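Local coordinates for protein transcriptional regulator (PDB 3BHQ) that probably binds DNA at regulatory sites and controls transcription as a TetR-family regulator, working as a dimer of mostly helical subunits, at residues V71-L82 with L95-L103; A162-L170 with A195-Y206. All coordinates share one frame; numbering follows the deposited sequence. Where two conformers were deposited one is given.

Contact 1 joins helix 56-83 to helix 88-103 in the middle of the chain, its centre about 9 Å from the chain's centre. Contact 2 pairs helices 159-181 and 188-206 farther out, about 18 Å from that centre, where the second subunit packs. Contact centres lie about 15 Å apart, and helix 88-103 bridges them: Arg97 NH2 makes a salt bridge to Asp196 OD2 at 3.1 Å, and Ala96 CB packs on Ala195 CB at 3.7 Å. A bound ethanediol, probably from the crystallisation liquor, lies about 3 Å from the side chain of Val71 in contact 1 and may mark a pocket.

Contact 1 (V71-L82 with L95-L103); sequences VNDIIESVTTLL and LARRLIAVL
Leu95 drives its two methyl groups into the flank of helix 56-83, with Val78 as its main partner. Its CD1 comes to 3.4 Å from Val78 CG2, tighter than ordinary methyl packing, while CD2 turns to Leu82 CD2 at 3.6 Å. A forked leucine suits this place because one residue can meet two successive turns of the opposing helix. Val78 works the other way round: with CG1 anti to its carbonyl carbon (chi1 -56°), CG2 is left wedged between backbone N and carbonyl carbon and faces Leu95, and CG1 lies against Arg98 CB at 4.0 Å. At the other end, Val102 also divides its branches. Its CG2 meets Ile74 CG2 at 3.7 Å, and its CG1 lies alongside Val71 CG1 at 4.1 Å, the two side chains pointing opposite ways. Beta-branched residues fit here, offering broad, stiff surfaces between helices whose segments run nearly antiparallel (171°) with axes 10.0 Å apart. Midway, Ile75 CD1 presses on Leu99 CD2 at 3.4 Å, the two side chains crossing at about a right angle. Arg98, exposed at the margin, bends at chi2 and chi3, so that its CB and CG lie against Val78 CG1 and its guanidinium meets Val78 and Ile74 obliquely, NH1 3.7 Å from Ile74 CG2. Behind this seam, Thr79 and Leu82 also touch helix 123-150, and Leu99 and Leu103 touch Phe167 of helix 159-181, so it belongs to the core of the regulatory domain. In TetR-family proteins the helix corresponding to 56-83 commonly links the DNA-binding head to that domain. Cohesion across the seam comes from apolar shape matching and the exclusion of water; with no polar bond between the segments, the fit of the branched side chains sets the register.

Contact 2 (A162-L170 with A195-Y206); sequences AASHLFGML and ADASVEAFLAVY
The antiparallel pair of C-terminal helices, which in TetR-family regulators commonly forms half of a four-helix dimer interface, is closed at one end by Tyr206, which meets Ala162 and His165. The tyrosine ring lies flat over Ala162 CB, a CH-pi contact of 3.9 Å to the ring centroid, and alanine suits the spot because its lone methyl lets the ring come down this close. At the ring's edge, OH bonds to His165 ND1 at 2.7 Å, near the imidazole plane, a short but bent bond (139°); with CG anti to the carbonyl carbon (chi1 -69°), the histidine reaches out to meet it. A phenylalanine in place of Tyr206 would probably leave ND1 of His165 without this partner and the imidazole freer to turn. One turn back, Phe202 brings CD1 to 3.7 Å from Leu166 CB, and its rim comes beside the carbonyl O of Ala162. Met169, a selenomethionine in this crystal, curls its flexible chain so that SE meets Ala201 CB at 3.7 Å and CE lies against the Phe202 backbone. The helices draw closest where Ser198 faces Leu170, with CA atoms 5.5 Å apart; serine is small enough for this, and its OG bonds back to His194 O within its own helix. Leu170 CD1 fills the next position, 3.7 Å from Ala195 CA. Inward, Leu166 and Phe202 pack on Phe145 of helix 123-150, and Leu170 on Ile100 of helix 88-103. Across the dimer, His165 meets Met169 of the second subunit, and Val205 meets that subunit's Val205.

Contact 1 (V71-L82 with L95-L103)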
loop_
_atom_site.group_PDB
_atom_site.type_symbol
_atom_site.label_atom_id
_atom_site.label_comp_id
_atom_site.label_asym_id
_atom_site.label_seq_id
_atom_site.Cartn_x
_atom_site.Cartn_y
_atom_site.Cartn_z
ATOM N N VAL A 71 -10.979 -6.275 -12.813
ATOM C CA VAL A 71 -10.239 -5.005 -12.749
ATOM C C VAL A 71 -9.331 -4.842 -13.948
ATOM O O VAL A 71 -9.329 -3.792 -14.590
ATOM C CB VAL A 71 -9.470 -4.875 -11.403
ATOM C CG1 VAL A 71 -8.590 -3.626 -11.397
ATOM C CG2 VAL A 71 -10.480 -4.810 -10.256
ATOM N N ASN A 72 -8.590 -5.892 -14.288
ATOM C CA ASN A 72 -7.710 -5.826 -15.438
ATOM C C ASN A 72 -8.412 -5.649 -16.774
ATOM O O ASN A 72 -7.849 -5.002 -17.648
ATOM C CB ASN A 72 -6.684 -6.937 -15.428
ATOM C CG ASN A 72 -5.521 -6.595 -14.550
ATOM O OD1 ASN A 72 -4.612 -5.877 -15.000
ATOM N ND2 ASN A 72 -5.542 -7.053 -13.284
ATOM N N ASP A 73 -9.623 -6.190 -16.925
ATOM C CA ASP A 73 -10.408 -5.972 -18.164
ATOM C C ASP A 73 -10.719 -4.490 -18.307
ATOM O O ASP A 73 -10.607 -3.938 -19.414
ATOM C CB ASP A 73 -11.702 -6.798 -18.202
ATOM C CG ASP A 73 -11.455 -8.292 -18.363
ATOM O OD1 ASP A 73 -10.329 -8.695 -18.695
ATOM O OD2 ASP A 73 -12.410 -9.065 -18.148
ATOM N N ILE A 74 -11.059 -3.843 -17.187
ATOM C CA ILE A 74 -11.332 -2.398 -17.182
ATOM C C ILE A 74 -10.076 -1.603 -17.511
ATOM O O ILE A 74 -10.120 -0.705 -18.359
ATOM C CB ILE A 74 -11.974 -1.878 -15.846
ATOM C CG1 ILE A 74 -13.303 -2.578 -15.571
ATOM C CG2 ILE A 74 -12.211 -0.355 -15.946
ATOM C CD1 ILE A 74 -13.931 -2.249 -14.232
ATOM N N ILE A 75 -8.951 -1.952 -16.885
ATOM C CA ILE A 75 -7.668 -1.273 -17.152
ATOM C C ILE A 75 -7.272 -1.420 -18.631
ATOM O O ILE A 75 -6.820 -0.443 -19.249
ATOM C CB ILE A 75 -6.511 -1.745 -16.213
ATOM C CG1 ILE A 75 -6.844 -1.517 -14.723
ATOM C CG2 ILE A 75 -5.208 -1.057 -16.573
ATOM C CD1 ILE A 75 -7.384 -0.189 -14.359
ATOM N N GLU A 76 -7.446 -2.613 -19.200
ATOM C CA GLU A 76 -7.166 -2.805 -20.637
ATOM C C GLU A 76 -7.990 -1.875 -21.550
ATOM O O GLU A 76 -7.457 -1.361 -22.542
ATOM C CB GLU A 76 -7.367 -4.260 -21.082
ATOM C CG GLU A 76 -6.257 -5.203 -20.615
ATOM C CD GLU A 76 -6.404 -6.643 -21.122
ATOM O OE1 GLU A 76 -7.491 -7.026 -21.621
ATOM O OE2 GLU A 76 -5.407 -7.394 -21.016
ATOM N N SER A 77 -9.260 -1.668 -21.219
ATOM C CA SER A 77 -10.121 -0.787 -22.026
ATOM C C SER A 77 -9.638 0.662 -21.967
ATOM O O SER A 77 -9.585 1.329 -22.981
ATOM C CB SER A 77 -11.586 -0.869 -21.603
ATOM O OG SER A 77 -11.778 -0.451 -20.266
ATOM N N VAL A 78 -9.262 1.123 -20.774
ATOM C CA VAL A 78 -8.786 2.514 -20.590
ATOM C C VAL A 78 -7.382 2.772 -21.165
ATOM O O VAL A 78 -7.130 3.857 -21.712
ATOM C CB VAL A 78 -8.963 2.999 -19.108
ATOM C CG1 VAL A 78 -10.426 2.862 -18.692
ATOM C CG2 VAL A 78 -8.073 2.256 -18.143
ATOM N N THR A 79 -6.477 1.797 -21.079
ATOM C CA THR A 79 -5.150 1.938 -21.710
ATOM C C THR A 79 -5.310 1.920 -23.237
ATOM O O THR A 79 -4.594 2.633 -23.930
ATOM C CB THR A 79 -4.105 0.916 -21.217
ATOM O OG1 THR A 79 -4.625 -0.402 -21.379
ATOM C CG2 THR A 79 -3.782 1.167 -19.753
ATOM N N THR A 80 -6.249 1.128 -23.763
ATOM C CA THR A 80 -6.544 1.166 -25.211
ATOM C C THR A 80 -7.028 2.563 -25.626
ATOM O O THR A 80 -6.587 3.067 -26.656
ATOM C CB THR A 80 -7.579 0.108 -25.642
ATOM O OG1 THR A 80 -7.044 -1.197 -25.389
ATOM C CG2 THR A 80 -7.892 0.225 -27.150
ATOM N N LEU A 81 -7.904 3.182 -24.833
ATOM C CA LEU A 81 -8.365 4.557 -25.133
ATOM C C LEU A 81 -7.201 5.528 -25.193
ATOM O O LEU A 81 -7.133 6.307 -26.138
ATOM C CB LEU A 81 -9.396 5.056 -24.127
ATOM C CG LEU A 81 -10.752 4.348 -24.156
ATOM C CD1 LEU A 81 -11.594 4.748 -22.944
ATOM C CD2 LEU A 81 -11.491 4.628 -25.464
ATOM N N LEU A 82 -6.249 5.445 -24.237
ATOM C CA LEU A 82 -5.052 6.335 -24.238
ATOM C C LEU A 82 -4.260 6.198 -25.536
ATOM O O LEU A 82 -3.732 7.190 -26.058
ATOM C CB LEU A 82 -4.113 6.057 -23.063
ATOM C CG LEU A 82 -2.767 6.806 -23.032
ATOM C CD1 LEU A 82 -2.973 8.324 -23.162
ATOM C CD2 LEU A 82 -1.924 6.485 -21.802
ATOM N N LEU A 95 -6.950 8.769 -18.467
ATOM C CA LEU A 95 -6.552 7.460 -17.915
ATOM C C LEU A 95 -6.417 7.528 -16.393
ATOM O O LEU A 95 -6.966 6.666 -15.685
ATOM C CB LEU A 95 -5.216 6.978 -18.515
ATOM C CG LEU A 95 -4.579 5.697 -17.969
ATOM C CD1 LEU A 95 -5.588 4.552 -18.145
ATOM C CD2 LEU A 95 -3.267 5.370 -18.638
ATOM N N ALA A 96 -5.693 8.537 -15.917
ATOM C CA ALA A 96 -5.453 8.705 -14.456
ATOM C C ALA A 96 -6.743 8.839 -13.674
ATOM O O ALA A 96 -6.908 8.226 -12.609
ATOM C CB ALA A 96 -4.577 9.896 -14.181
ATOM N N ARG A 97 -7.672 9.637 -14.187
ATOM C CA ARG A 97 -8.977 9.808 -13.542
ATOM C C ARG A 97 -9.748 8.482 -13.458
ATOM O O ARG A 97 -10.343 8.171 -12.410
ATOM C CB ARG A 97 -9.801 10.882 -14.256
ATOM C CG ARG A 97 -9.226 12.281 -14.124
ATOM C CD ARG A 97 -9.903 13.214 -15.106
ATOM N NE ARG A 97 -9.307 14.556 -15.151
ATOM C CZ ARG A 97 -9.855 15.588 -15.809
ATOM N NH1 ARG A 97 -11.022 15.474 -16.449
ATOM N NH2 ARG A 97 -9.253 16.772 -15.816
ATOM N N ARG A 98 -9.716 7.677 -14.531
ATOM C CA ARG A 98 -10.385 6.365 -14.535
ATOM C C ARG A 98 -9.695 5.382 -13.587
ATOM O O ARG A 98 -10.370 4.625 -12.884
ATOM C CB ARG A 98 -10.459 5.752 -15.941
ATOM C CG ARG A 98 -11.328 6.512 -16.923
ATOM C CD ARG A 98 -12.843 6.368 -16.651
ATOM N NE ARG A 98 -13.331 4.998 -16.873
ATOM C CZ ARG A 98 -13.633 4.076 -15.948
ATOM N NH1 ARG A 98 -14.058 2.881 -16.359
ATOM N NH2 ARG A 98 -13.544 4.313 -14.636
ATOM N N LEU A 99 -8.352 5.386 -13.566
ATOM C CA LEU A 99 -7.571 4.493 -12.668
ATOM C C LEU A 99 -7.911 4.761 -11.218
ATOM O O LEU A 99 -8.098 3.809 -10.442
ATOM C CB LEU A 99 -6.055 4.649 -12.857
ATOM C CG LEU A 99 -5.412 4.208 -14.168
ATOM C CD1 LEU A 99 -3.920 4.582 -14.139
ATOM C CD2 LEU A 99 -5.617 2.703 -14.422
ATOM N N ILE A 100 -7.955 6.032 -10.835
ATOM C CA ILE A 100 -8.338 6.416 -9.461
ATOM C C ILE A 100 -9.714 5.900 -9.129
ATOM O O ILE A 100 -9.917 5.278 -8.111
ATOM C CB ILE A 100 -8.371 7.956 -9.237
ATOM C CG1 ILE A 100 -6.946 8.482 -9.196
ATOM C CG2 ILE A 100 -9.114 8.327 -7.921
ATOM C CD1 ILE A 100 -6.861 9.987 -9.082
ATOM N N ALA A 101 -10.683 6.137 -10.008
ATOM C CA ALA A 101 -12.079 5.706 -9.750
ATOM C C ALA A 101 -12.220 4.187 -9.605
ATOM O O ALA A 101 -12.914 3.703 -8.710
ATOM C CB ALA A 101 -13.010 6.227 -10.837
ATOM N N VAL A 102 -11.546 3.437 -10.468
ATOM C CA VAL A 102 -11.578 1.977 -10.441
ATOM C C VAL A 102 -10.870 1.395 -9.213
ATOM O O VAL A 102 -11.409 0.535 -8.499
ATOM C CB VAL A 102 -10.951 1.390 -11.750
ATOM C CG1 VAL A 102 -10.748 -0.116 -11.671
ATOM C CG2 VAL A 102 -11.813 1.769 -12.944
ATOM N N LEU A 103 -9.641 1.853 -9.002
ATOM C CA LEU A 103 -8.793 1.301 -7.947
ATOM C C LEU A 103 -9.180 1.733 -6.541
ATOM O O LEU A 103 -8.813 1.034 -5.583
ATOM C CB LEU A 103 -7.310 1.511 -8.280
ATOM C CG LEU A 103 -6.846 0.868 -9.597
ATOM C CD1 LEU A 103 -5.426 1.261 -9.958
ATOM C CD2 LEU A 103 -6.974 -0.642 -9.551
#

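Contact 2 (A162-L170 with A195-Y206)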
loop_
_atom_site.group_PDB
_atom_site.type_symbol
_atom_site.label_atom_id
_atom_site.label_comp_id
_atom_site.label_asym_id
_atom_site.label_seq_id
_atom_site.Cartn_x
_atom_site.Cartn_y
_atom_site.Cartn_z
ATOM N N ALA A 162 8.189 3.027 -15.573
ATOM C CA ALA A 162 7.410 4.266 -15.854
ATOM C C ALA A 162 5.961 4.062 -15.433
ATOM O O ALA A 162 5.373 4.937 -14.812
ATOM C CB ALA A 162 7.493 4.637 -17.282
ATOM N N ALA A 163 5.402 2.888 -15.717
ATOM C CA ALA A 163 4.046 2.575 -15.268
ATOM C C ALA A 163 3.964 2.615 -13.748
ATOM O O ALA A 163 3.050 3.256 -13.203
ATOM C CB ALA A 163 3.567 1.197 -15.837
ATOM N N SER A 164 4.928 1.992 -13.043
ATOM C CA SER A 164 4.898 2.008 -11.570
ATOM C C SER A 164 5.025 3.449 -11.045
ATOM O O SER A 164 4.434 3.763 -10.027
ATOM C CB SER A 164 5.987 1.114 -10.949
ATOM O OG SER A 164 7.261 1.722 -10.998
ATOM N N HIS A 165 5.772 4.304 -11.752
ATOM C CA HIS A 165 5.885 5.728 -11.366
ATOM C C HIS A 165 4.575 6.476 -11.473
ATOM O O HIS A 165 4.218 7.232 -10.563
ATOM C CB HIS A 165 6.998 6.436 -12.122
ATOM C CG HIS A 165 8.367 5.971 -11.725
ATOM N ND1 HIS A 165 9.489 6.295 -12.446
ATOM C CD2 HIS A 165 8.779 5.171 -10.720
ATOM C CE1 HIS A 165 10.551 5.777 -11.857
ATOM N NE2 HIS A 165 10.148 5.087 -10.806
ATOM N N LEU A 166 3.838 6.267 -12.579
ATOM C CA LEU A 166 2.508 6.890 -12.732
ATOM C C LEU A 166 1.586 6.389 -11.596
ATOM O O LEU A 166 0.963 7.186 -10.907
ATOM C CB LEU A 166 1.888 6.566 -14.111
ATOM C CG LEU A 166 0.487 7.161 -14.308
ATOM C CD1 LEU A 166 0.473 8.726 -14.165
ATOM C CD2 LEU A 166 -0.153 6.693 -15.645
ATOM N N PHE A 167 1.481 5.074 -11.428
ATOM C CA PHE A 167 0.623 4.502 -10.399
ATOM C C PHE A 167 1.036 4.950 -8.993
ATOM O O PHE A 167 0.169 5.291 -8.177
ATOM C CB PHE A 167 0.593 2.964 -10.472
ATOM C CG PHE A 167 -0.345 2.414 -11.524
ATOM C CD1 PHE A 167 -0.050 2.479 -12.869
ATOM C CD2 PHE A 167 -1.521 1.776 -11.144
ATOM C CE1 PHE A 167 -0.912 1.922 -13.825
ATOM C CE2 PHE A 167 -2.392 1.212 -12.102
ATOM C CZ PHE A 167 -2.079 1.289 -13.450
ATOM N N GLY A 168 2.337 4.974 -8.749
ATOM C CA GLY A 168 2.850 5.402 -7.449
ATOM C C GLY A 168 2.528 6.858 -7.137
ATOM O O GLY A 168 2.053 7.169 -6.046
HETATM N N MSE A 169 2.737 7.754 -8.100
HETATM C CA MSE A 169 2.400 9.174 -7.871
HETATM C C MSE A 169 0.915 9.371 -7.667
HETATM O O MSE A 169 0.485 10.149 -6.804
HETATM C CB MSE A 169 2.943 10.049 -8.985
HETATM C CG MSE A 169 4.384 10.123 -8.908
HETATM SE SE MSE A 169 5.111 11.467 -10.032
HETATM C CE MSE A 169 5.129 10.404 -11.418
ATOM N N LEU A 170 0.113 8.649 -8.450
ATOM C CA LEU A 170 -1.317 8.759 -8.391
ATOM C C LEU A 170 -1.921 8.208 -7.110
ATOM O O LEU A 170 -2.895 8.773 -6.585
ATOM C CB LEU A 170 -1.918 7.982 -9.580
ATOM C CG LEU A 170 -3.369 8.100 -9.924
ATOM C CD1 LEU A 170 -3.638 9.535 -10.379
ATOM C CD2 LEU A 170 -3.653 7.076 -11.054
ATOM N N ALA A 195 -5.349 13.586 -10.000
ATOM C CA ALA A 195 -4.934 12.880 -11.201
ATOM C C ALA A 195 -4.105 13.813 -12.112
ATOM O O ALA A 195 -3.030 13.437 -12.575
ATOM C CB ALA A 195 -6.169 12.341 -11.951
ATOM N N ASP A 196 -4.567 15.047 -12.300
ATOM C CA ASP A 196 -3.889 15.991 -13.192
ATOM C C ASP A 196 -2.515 16.414 -12.717
ATOM O O ASP A 196 -1.591 16.531 -13.518
ATOM C CB ASP A 196 -4.745 17.224 -13.463
ATOM C CG ASP A 196 -6.051 16.900 -14.150
ATOM O OD1 ASP A 196 -6.348 15.725 -14.506
ATOM O OD2 ASP A 196 -6.825 17.861 -14.288
ATOM N N ALA A 197 -2.379 16.646 -11.407
ATOM C CA ALA A 197 -1.088 16.958 -10.824
ATOM C C ALA A 197 -0.092 15.776 -10.987
ATOM O O ALA A 197 1.075 15.993 -11.290
ATOM C CB ALA A 197 -1.263 17.321 -9.330
ATOM N N SER A 198 -0.579 14.542 -10.833
ATOM C CA SER A 198 0.247 13.334 -11.013
ATOM C C SER A 198 0.732 13.224 -12.482
ATOM O O SER A 198 1.873 12.889 -12.764
ATOM C CB SER A 198 -0.502 12.059 -10.626
ATOM O OG SER A 198 -1.060 12.153 -9.319
ATOM N N VAL A 199 -0.187 13.474 -13.417
ATOM C CA VAL A 199 0.128 13.458 -14.855
ATOM C C VAL A 199 1.117 14.554 -15.238
ATOM O O VAL A 199 2.031 14.317 -16.029
ATOM C CB VAL A 199 -1.157 13.521 -15.695
ATOM C CG1 VAL A 199 -0.863 13.801 -17.205
ATOM C CG2 VAL A 199 -1.940 12.260 -15.509
ATOM N N GLU A 200 0.968 15.754 -14.682
ATOM C CA GLU A 200 1.935 16.828 -14.929
ATOM C C GLU A 200 3.339 16.424 -14.521
ATOM O O GLU A 200 4.289 16.635 -15.263
ATOM C CB GLU A 200 1.529 18.109 -14.212
ATOM C CG GLU A 200 2.433 19.301 -14.466
ATOM C CD GLU A 200 1.918 20.547 -13.771
ATOM O OE1 GLU A 200 0.903 21.101 -14.244
ATOM O OE2 GLU A 200 2.532 20.971 -12.764
ATOM N N ALA A 201 3.464 15.827 -13.334
ATOM C CA ALA A 201 4.765 15.373 -12.871
ATOM C C ALA A 201 5.306 14.246 -13.755
ATOM O O ALA A 201 6.476 14.204 -14.118
ATOM C CB ALA A 201 4.665 14.914 -11.411
ATOM N N PHE A 202 4.436 13.294 -14.094
ATOM C CA PHE A 202 4.787 12.194 -14.988
ATOM C C PHE A 202 5.339 12.689 -16.327
ATOM O O PHE A 202 6.370 12.185 -16.783
ATOM C CB PHE A 202 3.584 11.275 -15.224
ATOM C CG PHE A 202 3.871 10.127 -16.158
ATOM C CD1 PHE A 202 4.347 8.922 -15.667
ATOM C CD2 PHE A 202 3.649 10.256 -17.532
ATOM C CE1 PHE A 202 4.580 7.873 -16.535
ATOM C CE2 PHE A 202 3.912 9.208 -18.405
ATOM C CZ PHE A 202 4.381 8.025 -17.895
ATOM N N LEU A 203 4.667 13.656 -16.958
ATOM C CA LEU A 203 5.138 14.194 -18.241
ATOM C C LEU A 203 6.431 15.007 -18.121
ATOM O O LEU A 203 7.193 15.078 -19.096
ATOM C CB LEU A 203 4.038 15.000 -18.960
ATOM C CG LEU A 203 2.932 14.106 -19.532
ATOM C CD1 LEU A 203 1.758 14.933 -20.030
ATOM C CD2 LEU A 203 3.434 13.195 -20.624
ATOM N N ALA A 204 6.695 15.585 -16.939
ATOM C CA ALA A 204 7.958 16.286 -16.687
ATOM C C ALA A 204 9.140 15.340 -16.834
ATOM O O ALA A 204 10.204 15.749 -17.286
ATOM C CB ALA A 204 7.957 16.962 -15.321
ATOM N N VAL A 205 8.948 14.066 -16.495
ATOM C CA VAL A 205 9.967 13.043 -16.650
ATOM C C VAL A 205 9.916 12.315 -17.991
ATOM O O VAL A 205 10.943 12.106 -18.650
ATOM C CB VAL A 205 9.782 11.879 -15.589
ATOM C CG1 VAL A 205 10.953 10.880 -15.676
ATOM C CG2 VAL A 205 9.585 12.391 -14.184
ATOM N N TYR A 206 8.713 11.888 -18.390
ATOM C CA TYR A 206 8.543 10.988 -19.541
ATOM C C TYR A 206 7.961 11.583 -20.821
ATOM O O TYR A 206 7.773 10.864 -21.818
ATOM C CB TYR A 206 7.731 9.766 -19.118
ATOM C CG TYR A 206 8.396 8.982 -18.011
ATOM C CD1 TYR A 206 9.599 8.293 -18.248
ATOM C CD2 TYR A 206 7.847 8.919 -16.750
ATOM C CE1 TYR A 206 10.222 7.576 -17.245
ATOM C CE2 TYR A 206 8.464 8.194 -15.733
ATOM C CZ TYR A 206 9.654 7.524 -15.989
ATOM O OH TYR A 206 10.270 6.797 -15.003
#